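PDB 5A07: probable mannosyltransferase KTR4 from Saccharomyces cerevisiae, which belongs to the GT-A class of glycosyltransferases and holds guanosine-5'-diphosphate beside a manganese ion in its nucleotide pocket. Local coordinates for residues B[120-125]-B[233-238]; B[183-188]-B[346-351]; B[318-323]-B[379-384]. All blocks are in the same frame, centred on the assembly; numbering follows the deposited sequence.

Interaction 1. Residues B[120-125]-B[233-238]; sequences ISSIQQ and PNVNFY. With GDP (guanosine-5'-diphosphate), chain F.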
# COMPACT_ATOMS: atom_id res chain seq x y z
N ILE B 120 -15.02 1.13 13.84
CA ILE B 120 -14.77 1.33 15.25
C ILE B 120 -13.71 0.37 15.83
O ILE B 120 -12.83 0.76 16.64
CB ILE B 120 -16.11 1.28 16.04
CG1 ILE B 120 -16.85 2.62 15.86
CG2 ILE B 120 -15.82 1.04 17.54
CD1 ILE B 120 -18.26 2.60 16.46
N SER B 121 -13.85 -0.88 15.47
CA SER B 121 -12.93 -1.95 15.91
C SER B 121 -11.46 -1.58 15.52
O SER B 121 -10.53 -1.57 16.37
CB SER B 121 -13.38 -3.24 15.22
OG SER B 121 -12.51 -4.25 15.63
N SER B 122 -11.32 -1.13 14.29
CA SER B 122 -10.00 -0.69 13.79
C SER B 122 -9.49 0.50 14.53
O SER B 122 -8.32 0.53 14.92
CB SER B 122 -10.06 -0.39 12.28
OG SER B 122 -10.48 -1.48 11.52
N ILE B 123 -10.33 1.49 14.76
CA ILE B 123 -9.95 2.70 15.45
C ILE B 123 -9.51 2.41 16.87
O ILE B 123 -8.52 2.91 17.34
CB ILE B 123 -11.08 3.69 15.39
CG1 ILE B 123 -11.28 4.21 13.96
CG2 ILE B 123 -10.81 4.80 16.31
CD1 ILE B 123 -12.65 4.86 13.76
N GLN B 124 -10.24 1.54 17.55
CA GLN B 124 -9.91 1.23 18.94
C GLN B 124 -8.52 0.57 19.06
O GLN B 124 -7.73 0.87 19.97
CB GLN B 124 -10.99 0.30 19.55
CG GLN B 124 -12.27 1.10 19.83
CD GLN B 124 -13.39 0.24 20.37
OE1 GLN B 124 -13.50 -0.88 19.94
NE2 GLN B 124 -14.28 0.81 21.16
N GLN B 125 -8.24 -0.32 18.18
CA GLN B 125 -6.92 -0.89 18.13
C GLN B 125 -5.80 0.07 17.76
O GLN B 125 -4.68 0.01 18.35
CB GLN B 125 -6.97 -2.08 17.18
CG GLN B 125 -7.79 -3.15 17.90
CD GLN B 125 -7.80 -4.34 17.10
OE1 GLN B 125 -8.74 -4.51 16.33
NE2 GLN B 125 -6.70 -5.01 17.05
N PRO B 233 -11.72 -0.82 7.63
CA PRO B 233 -12.48 -1.54 8.64
C PRO B 233 -11.93 -2.94 8.91
O PRO B 233 -11.37 -3.57 8.02
CB PRO B 233 -13.88 -1.67 8.00
CG PRO B 233 -13.94 -0.58 7.03
CD PRO B 233 -12.54 -0.48 6.48
N ASN B 234 -12.15 -3.42 10.13
CA ASN B 234 -11.89 -4.83 10.45
C ASN B 234 -10.39 -5.25 10.40
O ASN B 234 -10.08 -6.34 10.01
CB ASN B 234 -12.70 -5.74 9.53
CG ASN B 234 -12.91 -7.10 10.13
OD1 ASN B 234 -12.83 -7.27 11.35
ND2 ASN B 234 -13.14 -8.10 9.29
N VAL B 235 -9.49 -4.37 10.82
CA VAL B 235 -8.09 -4.71 10.88
C VAL B 235 -7.67 -4.73 12.30
O VAL B 235 -8.40 -4.25 13.21
CB VAL B 235 -7.21 -3.73 10.05
CG1 VAL B 235 -7.71 -3.69 8.66
CG2 VAL B 235 -7.21 -2.32 10.64
N ASN B 236 -6.49 -5.25 12.52
CA ASN B 236 -5.94 -5.44 13.85
C ASN B 236 -4.54 -4.90 13.95
O ASN B 236 -3.78 -5.00 12.98
CB ASN B 236 -5.89 -6.95 14.20
CG ASN B 236 -7.29 -7.58 14.17
OD1 ASN B 236 -8.08 -7.38 15.08
ND2 ASN B 236 -7.63 -8.18 13.06
N PHE B 237 -4.23 -4.31 15.09
CA PHE B 237 -2.90 -3.91 15.42
C PHE B 237 -2.48 -4.66 16.64
O PHE B 237 -3.24 -4.77 17.64
CB PHE B 237 -2.82 -2.43 15.70
CG PHE B 237 -3.08 -1.57 14.47
CD1 PHE B 237 -2.09 -1.30 13.55
CD2 PHE B 237 -4.35 -1.13 14.20
CE1 PHE B 237 -2.36 -0.60 12.39
CE2 PHE B 237 -4.62 -0.42 13.07
CZ PHE B 237 -3.64 -0.19 12.13
N TYR B 238 -1.23 -5.09 16.68
CA TYR B 238 -0.77 -5.98 17.77
C TYR B 238 0.31 -5.43 18.64
O TYR B 238 0.50 -6.01 19.73
CB TYR B 238 -0.28 -7.34 17.23
CG TYR B 238 -1.32 -8.08 16.44
CD1 TYR B 238 -2.48 -8.61 17.08
CD2 TYR B 238 -1.19 -8.29 15.09
CE1 TYR B 238 -3.51 -9.24 16.34
CE2 TYR B 238 -2.19 -8.95 14.38
CZ TYR B 238 -3.33 -9.44 15.04
OH TYR B 238 -4.27 -10.05 14.28
PB GDP F . -10.66 -4.95 -0.03
O1B GDP F . -11.40 -6.23 0.05
O2B GDP F . -9.97 -4.63 -1.23
O3B GDP F . -9.93 -4.64 1.22
O3A GDP F . -11.90 -3.92 -0.21
PA GDP F . -12.77 -3.11 0.84
O1A GDP F . -14.21 -3.32 0.69
O2A GDP F . -12.30 -3.14 2.24
O5' GDP F . -12.54 -1.64 0.30
C5' GDP F . -11.41 -0.78 0.49
C4' GDP F . -11.73 0.45 1.33
O4' GDP F . -12.68 1.23 0.59
C3' GDP F . -12.34 0.15 2.69
O3' GDP F . -11.96 1.21 3.60
C2' GDP F . -13.85 0.17 2.38
O2' GDP F . -14.62 0.56 3.52
C1' GDP F . -13.90 1.25 1.36
N9 GDP F . -14.98 1.09 0.36
C8 GDP F . -15.16 0.09 -0.55
N7 GDP F . -16.27 0.38 -1.34
C5 GDP F . -16.76 1.59 -0.90
C6 GDP F . -17.89 2.44 -1.30
O6 GDP F . -18.58 1.99 -2.28
N1 GDP F . -18.09 3.58 -0.62
C2 GDP F . -17.30 3.95 0.45
N2 GDP F . -17.56 5.08 1.10
N3 GDP F . -16.24 3.18 0.87
C4 GDP F . -15.92 2.06 0.20
O HOH W 1 -10.98 -4.98 13.67

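Interaction 2. Residues B[183-188]-B[346-351]; sequences ERYDQE and GFYYER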
# COMPACT_ATOMS: atom_id res chain seq x y z
N GLU B 183 -21.50 -0.19 -21.86
CA GLU B 183 -21.80 -1.52 -22.41
C GLU B 183 -20.53 -2.41 -22.55
O GLU B 183 -20.51 -3.65 -22.26
CB GLU B 183 -22.63 -1.41 -23.71
CG GLU B 183 -23.54 -2.62 -23.96
CD GLU B 183 -24.47 -2.43 -25.16
OE1 GLU B 183 -24.41 -1.33 -25.78
OE2 GLU B 183 -25.25 -3.38 -25.46
N ARG B 184 -19.43 -1.80 -22.94
CA ARG B 184 -18.15 -2.52 -22.92
C ARG B 184 -17.74 -2.98 -21.48
O ARG B 184 -17.39 -4.15 -21.24
CB ARG B 184 -17.10 -1.63 -23.51
CG ARG B 184 -15.79 -2.34 -23.69
CD ARG B 184 -14.85 -1.40 -24.40
NE ARG B 184 -13.45 -1.74 -24.16
CZ ARG B 184 -12.44 -0.93 -24.47
NH1 ARG B 184 -12.66 0.26 -25.03
NH2 ARG B 184 -11.21 -1.30 -24.23
N TYR B 185 -17.90 -2.05 -20.54
CA TYR B 185 -17.69 -2.32 -19.15
C TYR B 185 -18.44 -3.60 -18.79
O TYR B 185 -17.87 -4.55 -18.22
CB TYR B 185 -18.10 -1.07 -18.31
CG TYR B 185 -18.27 -1.39 -16.85
CD1 TYR B 185 -17.18 -1.60 -16.04
CD2 TYR B 185 -19.53 -1.52 -16.29
CE1 TYR B 185 -17.35 -1.94 -14.70
CE2 TYR B 185 -19.71 -1.87 -14.96
CZ TYR B 185 -18.60 -2.06 -14.17
OH TYR B 185 -18.75 -2.40 -12.86
N ASP B 186 -19.73 -3.67 -19.19
CA ASP B 186 -20.58 -4.80 -18.75
C ASP B 186 -20.12 -6.12 -19.29
O ASP B 186 -20.06 -7.13 -18.58
CB ASP B 186 -22.07 -4.57 -19.03
CG ASP B 186 -22.72 -3.64 -18.00
OD1 ASP B 186 -22.44 -3.76 -16.77
OD2 ASP B 186 -23.48 -2.76 -18.43
N GLN B 187 -19.73 -6.09 -20.55
CA GLN B 187 -19.29 -7.28 -21.25
C GLN B 187 -17.93 -7.71 -20.70
O GLN B 187 -17.76 -8.89 -20.33
CB GLN B 187 -19.24 -6.96 -22.75
CG GLN B 187 -18.46 -7.94 -23.61
CD GLN B 187 -17.80 -7.25 -24.81
OE1 GLN B 187 -17.30 -6.11 -24.72
NE2 GLN B 187 -17.81 -7.93 -25.94
N GLU B 188 -17.00 -6.76 -20.57
CA GLU B 188 -15.68 -7.12 -19.97
C GLU B 188 -15.84 -7.73 -18.58
O GLU B 188 -15.19 -8.75 -18.26
CB GLU B 188 -14.75 -5.92 -19.87
CG GLU B 188 -14.42 -5.26 -21.18
CD GLU B 188 -13.56 -6.07 -22.12
OE1 GLU B 188 -13.24 -7.26 -21.80
OE2 GLU B 188 -13.23 -5.46 -23.18
N GLY B 346 -8.60 1.49 -17.90
CA GLY B 346 -8.47 0.17 -17.23
C GLY B 346 -9.03 0.05 -15.78
O GLY B 346 -9.24 -1.06 -15.32
N PHE B 347 -9.31 1.15 -15.11
CA PHE B 347 -10.07 1.05 -13.85
C PHE B 347 -11.45 0.39 -14.05
O PHE B 347 -11.97 -0.20 -13.13
CB PHE B 347 -10.22 2.37 -13.16
CG PHE B 347 -8.94 2.92 -12.58
CD1 PHE B 347 -8.28 2.21 -11.58
CD2 PHE B 347 -8.41 4.10 -13.02
CE1 PHE B 347 -7.09 2.71 -11.04
CE2 PHE B 347 -7.22 4.60 -12.51
CZ PHE B 347 -6.57 3.89 -11.52
N TYR B 348 -11.98 0.44 -15.29
CA TYR B 348 -13.31 -0.08 -15.58
C TYR B 348 -13.32 -1.24 -16.57
O TYR B 348 -14.00 -2.24 -16.33
CB TYR B 348 -14.24 1.11 -16.02
CG TYR B 348 -14.46 2.13 -14.92
CD1 TYR B 348 -15.34 1.87 -13.88
CD2 TYR B 348 -13.77 3.30 -14.88
CE1 TYR B 348 -15.54 2.81 -12.87
CE2 TYR B 348 -13.98 4.23 -13.87
CZ TYR B 348 -14.84 3.96 -12.86
OH TYR B 348 -14.99 4.85 -11.86
N TYR B 349 -12.53 -1.15 -17.63
CA TYR B 349 -12.42 -2.25 -18.59
C TYR B 349 -11.63 -3.44 -18.06
O TYR B 349 -11.82 -4.61 -18.54
CB TYR B 349 -11.78 -1.75 -19.86
CG TYR B 349 -12.57 -0.61 -20.54
CD1 TYR B 349 -13.98 -0.68 -20.67
CD2 TYR B 349 -11.93 0.52 -21.04
CE1 TYR B 349 -14.71 0.37 -21.27
CE2 TYR B 349 -12.64 1.54 -21.66
CZ TYR B 349 -14.03 1.46 -21.77
OH TYR B 349 -14.70 2.48 -22.37
N GLU B 350 -10.76 -3.16 -17.06
CA GLU B 350 -10.15 -4.22 -16.33
C GLU B 350 -10.53 -3.97 -14.86
O GLU B 350 -11.55 -3.33 -14.61
CB GLU B 350 -8.66 -4.19 -16.64
CG GLU B 350 -8.38 -4.50 -18.12
CD GLU B 350 -6.91 -4.46 -18.56
OE1 GLU B 350 -5.94 -4.52 -17.71
OE2 GLU B 350 -6.72 -4.30 -19.76
N ARG B 351 -9.76 -4.46 -13.89
CA ARG B 351 -10.14 -4.25 -12.48
C ARG B 351 -8.88 -3.76 -11.76
O ARG B 351 -8.44 -4.34 -10.76
CB ARG B 351 -10.78 -5.51 -11.84
CG ARG B 351 -11.82 -5.13 -10.70
CD ARG B 351 -11.67 -5.97 -9.46
NE ARG B 351 -10.31 -5.75 -8.96
CZ ARG B 351 -9.68 -6.50 -8.04
NH1 ARG B 351 -10.30 -7.48 -7.47
NH2 ARG B 351 -8.41 -6.22 -7.68

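Interaction 3. Residues B[318-323]-B[379-384]; sequences WTNFEI and YHHTPY. With MN (manganese (II) ion), chain G.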
# COMPACT_ATOMS: atom_id res chain seq x y z
N TRP B 318 0.64 -3.71 -0.03
CA TRP B 318 -0.77 -4.02 0.23
C TRP B 318 -1.44 -2.88 0.94
O TRP B 318 -1.41 -2.78 2.19
CB TRP B 318 -0.86 -5.28 1.05
CG TRP B 318 -2.21 -6.01 0.85
CD1 TRP B 318 -2.96 -6.04 -0.27
CD2 TRP B 318 -2.85 -6.81 1.81
NE1 TRP B 318 -4.09 -6.86 -0.05
CE2 TRP B 318 -4.02 -7.34 1.22
CE3 TRP B 318 -2.59 -7.11 3.14
CZ2 TRP B 318 -4.90 -8.12 1.93
CZ3 TRP B 318 -3.46 -7.95 3.81
CH2 TRP B 318 -4.57 -8.45 3.19
N THR B 319 -2.04 -2.04 0.14
CA THR B 319 -2.40 -0.68 0.55
C THR B 319 -3.54 -0.54 1.58
O THR B 319 -3.83 0.57 1.99
CB THR B 319 -2.80 0.18 -0.69
OG1 THR B 319 -3.84 -0.50 -1.38
CG2 THR B 319 -1.54 0.38 -1.60
N ASN B 320 -4.20 -1.62 2.02
CA ASN B 320 -5.17 -1.42 3.09
C ASN B 320 -4.57 -0.72 4.29
O ASN B 320 -5.27 -0.08 5.06
CB ASN B 320 -5.94 -2.69 3.42
CG ASN B 320 -5.06 -3.89 3.75
OD1 ASN B 320 -4.34 -3.89 4.72
ND2 ASN B 320 -5.19 -4.92 2.97
N PHE B 321 -3.28 -0.94 4.52
CA PHE B 321 -2.46 -0.10 5.41
C PHE B 321 -1.47 0.65 4.54
O PHE B 321 -0.85 0.06 3.68
CB PHE B 321 -1.63 -0.99 6.35
CG PHE B 321 -0.52 -0.24 7.11
CD1 PHE B 321 0.69 0.03 6.50
CD2 PHE B 321 -0.72 0.22 8.35
CE1 PHE B 321 1.71 0.70 7.17
CE2 PHE B 321 0.25 0.91 9.02
CZ PHE B 321 1.47 1.16 8.44
N GLU B 322 -1.37 1.96 4.68
CA GLU B 322 -0.25 2.67 4.05
C GLU B 322 -0.04 3.99 4.82
O GLU B 322 -1.01 4.58 5.33
CB GLU B 322 -0.44 2.84 2.55
CG GLU B 322 -1.71 3.57 2.16
CD GLU B 322 -1.93 3.71 0.66
OE1 GLU B 322 -1.03 3.51 -0.21
OE2 GLU B 322 -3.06 4.10 0.34
N ILE B 323 1.23 4.40 4.99
CA ILE B 323 1.57 5.74 5.51
C ILE B 323 2.11 6.44 4.24
O ILE B 323 3.06 5.94 3.63
CB ILE B 323 2.68 5.69 6.51
CG1 ILE B 323 2.45 4.69 7.65
CG2 ILE B 323 2.88 7.05 7.12
CD1 ILE B 323 1.24 4.91 8.40
N TYR B 379 0.30 -6.15 12.40
CA TYR B 379 -0.91 -5.74 11.68
C TYR B 379 -1.55 -6.89 10.96
O TYR B 379 -0.85 -7.79 10.38
CB TYR B 379 -0.55 -4.74 10.58
CG TYR B 379 -1.72 -4.37 9.69
CD1 TYR B 379 -2.56 -3.35 10.06
CD2 TYR B 379 -1.83 -4.89 8.41
CE1 TYR B 379 -3.59 -2.93 9.21
CE2 TYR B 379 -2.85 -4.52 7.55
CZ TYR B 379 -3.77 -3.53 7.99
OH TYR B 379 -4.75 -3.06 7.16
N HIS B 380 -2.88 -6.93 10.97
CA HIS B 380 -3.63 -7.95 10.19
C HIS B 380 -4.79 -7.37 9.47
O HIS B 380 -5.54 -6.59 10.06
CB HIS B 380 -4.06 -9.06 11.12
CG HIS B 380 -5.14 -9.94 10.59
ND1 HIS B 380 -6.46 -9.83 10.99
CD2 HIS B 380 -5.10 -10.98 9.73
CE1 HIS B 380 -7.18 -10.79 10.42
NE2 HIS B 380 -6.38 -11.50 9.64
N HIS B 381 -4.96 -7.80 8.22
CA HIS B 381 -6.17 -7.61 7.45
C HIS B 381 -6.32 -8.95 6.78
O HIS B 381 -5.39 -9.48 6.14
CB HIS B 381 -5.97 -6.52 6.40
CG HIS B 381 -7.14 -6.28 5.47
ND1 HIS B 381 -7.63 -7.21 4.60
CD2 HIS B 381 -7.92 -5.18 5.29
CE1 HIS B 381 -8.61 -6.69 3.88
NE2 HIS B 381 -8.80 -5.46 4.30
N THR B 382 -7.49 -9.52 6.87
CA THR B 382 -7.65 -10.88 6.30
C THR B 382 -7.14 -10.99 4.84
O THR B 382 -7.42 -10.12 4.08
CB THR B 382 -9.16 -11.40 6.36
OG1 THR B 382 -9.16 -12.73 5.80
CG2 THR B 382 -10.12 -10.58 5.52
N PRO B 383 -6.39 -12.03 4.48
CA PRO B 383 -5.93 -13.19 5.25
C PRO B 383 -4.46 -13.13 5.72
O PRO B 383 -3.90 -14.17 6.08
CB PRO B 383 -6.00 -14.30 4.22
CG PRO B 383 -5.62 -13.65 2.94
CD PRO B 383 -6.13 -12.22 3.03
N TYR B 384 -3.87 -11.95 5.81
CA TYR B 384 -2.41 -11.87 6.03
C TYR B 384 -2.06 -11.05 7.23
O TYR B 384 -2.75 -10.07 7.59
CB TYR B 384 -1.75 -11.30 4.78
CG TYR B 384 -1.96 -12.09 3.48
CD1 TYR B 384 -1.52 -13.37 3.35
CD2 TYR B 384 -2.62 -11.53 2.41
CE1 TYR B 384 -1.77 -14.09 2.22
CE2 TYR B 384 -2.83 -12.20 1.23
CZ TYR B 384 -2.38 -13.48 1.14
OH TYR B 384 -2.60 -14.20 0.04
MN MN G . -10.50 -4.09 3.25
O HOH W 2 -5.84 -0.49 7.61
O HOH W 3 -11.81 -6.06 3.34
O HOH W 4 -11.56 -3.67 5.36

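Interaction 1. Residues B[120-125]-B[233-238]
Ser122 lays its hydroxyl against the chain at Val235, with OG 3.5 Å from Val235 CG2. It thereby joins helix 116-131 of the GT-A fold to the chain that leads from the nucleotide site into the edge strand 236-237. The Val235 N-H points almost straight at Ser122 OG, over 3.1 Å and at 175°. The same hydroxyl also bonds to the carbonyl of Glu232, so one small side chain grips the chain at two places. Serine suits this spot because its short arm lets the helix come close; OG stands beside its own backbone N (chi1 -58°), turned to the incoming chain. One helix position earlier, Ser121 OG reaches the Val235 carbonyl through a water that donates to Val235 O at 2.7 Å. Farther along, Gln125 rests on the strand: its CB lies 4.1 Å from Phe237 CD2, and the end of its side chain lies along the backbone at Asn236. The flat Phe237 ring fills the buried ground between helix 116-131, where Ser122 O meets its edge and Leu126 and Glu129 pack on it, and Tyr379. The Asn236 side chain leaves its backbone away from the helix, although its CB still touches Gln125, and ND2 bonds to His380 ND1 of the adjoining strand. At the other end Pro233, a rigid residue in the guanosine-5'-diphosphate pocket, touches the ribose, with Pro233 CD 3.4 Å from GDP O3'.

Interaction 2. Residues B[183-188]-B[346-351]
This is a cation-pi contact between two helices near the periphery, where the start of helix 182-194 meets the short helix 346-349 and the carbonyls at its end. Arg184 spreads its guanidinium flat on the ring of Tyr349, the two planes only 4° apart and CZ 3.7 Å from the ring centroid. CG is anti to the backbone N (chi1 -173°) and the chain stays extended to NE, which carries the flat end across the ring and lets the methylene CD add a CH-pi contact on the same face, 4.0 Å from the centroid. Arginine can do both jobs: its long aliphatic arm packs while its planar, delocalised charge stacks. Glu188, one turn on, sets OE2 at the edge of the guanidinium in a long salt bridge, 3.9 Å from Arg184 NE; its other oxygen pairs with Lys191. In this part of the GT-A fold the tyrosine is held as well, since Tyr349 OH bonds to the backbone N of Asp181, just ahead of helix 182-194. Deeper in, the Tyr185 ring presents its edge to the backbone, with CD1 3.3 Å from Tyr348 O, and meets His206 of helix 203-214 edge-to-face. Tyr348 CB packs 4.0 Å from Tyr185 CD1, and the Tyr348 hydroxyl bonds to Asn207. Glu188 CB closes against the carbonyl end of the short helix, 3.5 Å from Tyr349 O.

Interaction 3. Residues B[318-323]-B[379-384]
Tyr379 opens the strand by donating its hydroxyl to Asn320, OH to OD1 at 2.6 Å, the donor oxygen lying 30° out of the Asn320 carbonyl plane and the ring and amide planes being only 23° apart. A water bridges the same hydroxyl to Asn320 O, so the tyrosine holds both the side chain and the backbone of the type I turn Trp318-Phe321. Phe321 CB sits over the Tyr379 ring face, 3.7 Å from Tyr379 CZ, and the Phe321 ring turns its edge toward that face. Two residues on, His381 binds the manganese ion through NE2 at 2.4 Å. The Asn320 amide stacks on its imidazole, planes 8° apart, with ND2 3.4 Å from His381 CG. Asparagine suits the site because its flat amide can stack while its oxygen accepts a bond. Thr382 and the cis Pro383 form the tight type VI turn of a beta-hairpin, closed by the hydrogen-bonded pair His381 and Tyr384, each backbone N donating to the other's O. The Thr382 carbonyl accepts from His381 ND1 at 3.0 Å and also lies at the edge of the Trp318 ring. Tyr384 brings its own edge to a face of that indole, centroids 5.4 Å apart, while Asn320 ND2 covers the opposite face. The far corner of the indole, CH2, thus fits against the turn, 3.2 Å from His381 O. With ND1 committed as a donor to the turn and one imidazole face covered, NE2 is left as the acceptor nitrogen, probably held turned toward the metal; the Thr382 carbonyl would probably strengthen it as a ligand.

Interactions 1 and 3 are neighbours, with centres 11 Å apart, because strands 236-237 and 379-381 pair in one small antiparallel sheet; between them Val235 CG1 packs 3.4 Å from Tyr379 OH. Both reach the nucleotide site. Interaction 1 brings Pro233, whose side chain is about 5 Å from the manganese ion, and holds by hydrogen bonds the chain at and just after Glu232, a metal ligand; interaction 3 supplies the other protein ligand, His381. Two phosphate oxygens of guanosine-5'-diphosphate, O2A and O3B, also lie within bonding distance of the metal. Interaction 2 stands apart, its centre about 33 Å from that of interaction 1 and 27 Å from that of interaction 3, although the Tyr348 side chain comes within about 11 Å of the nucleotide.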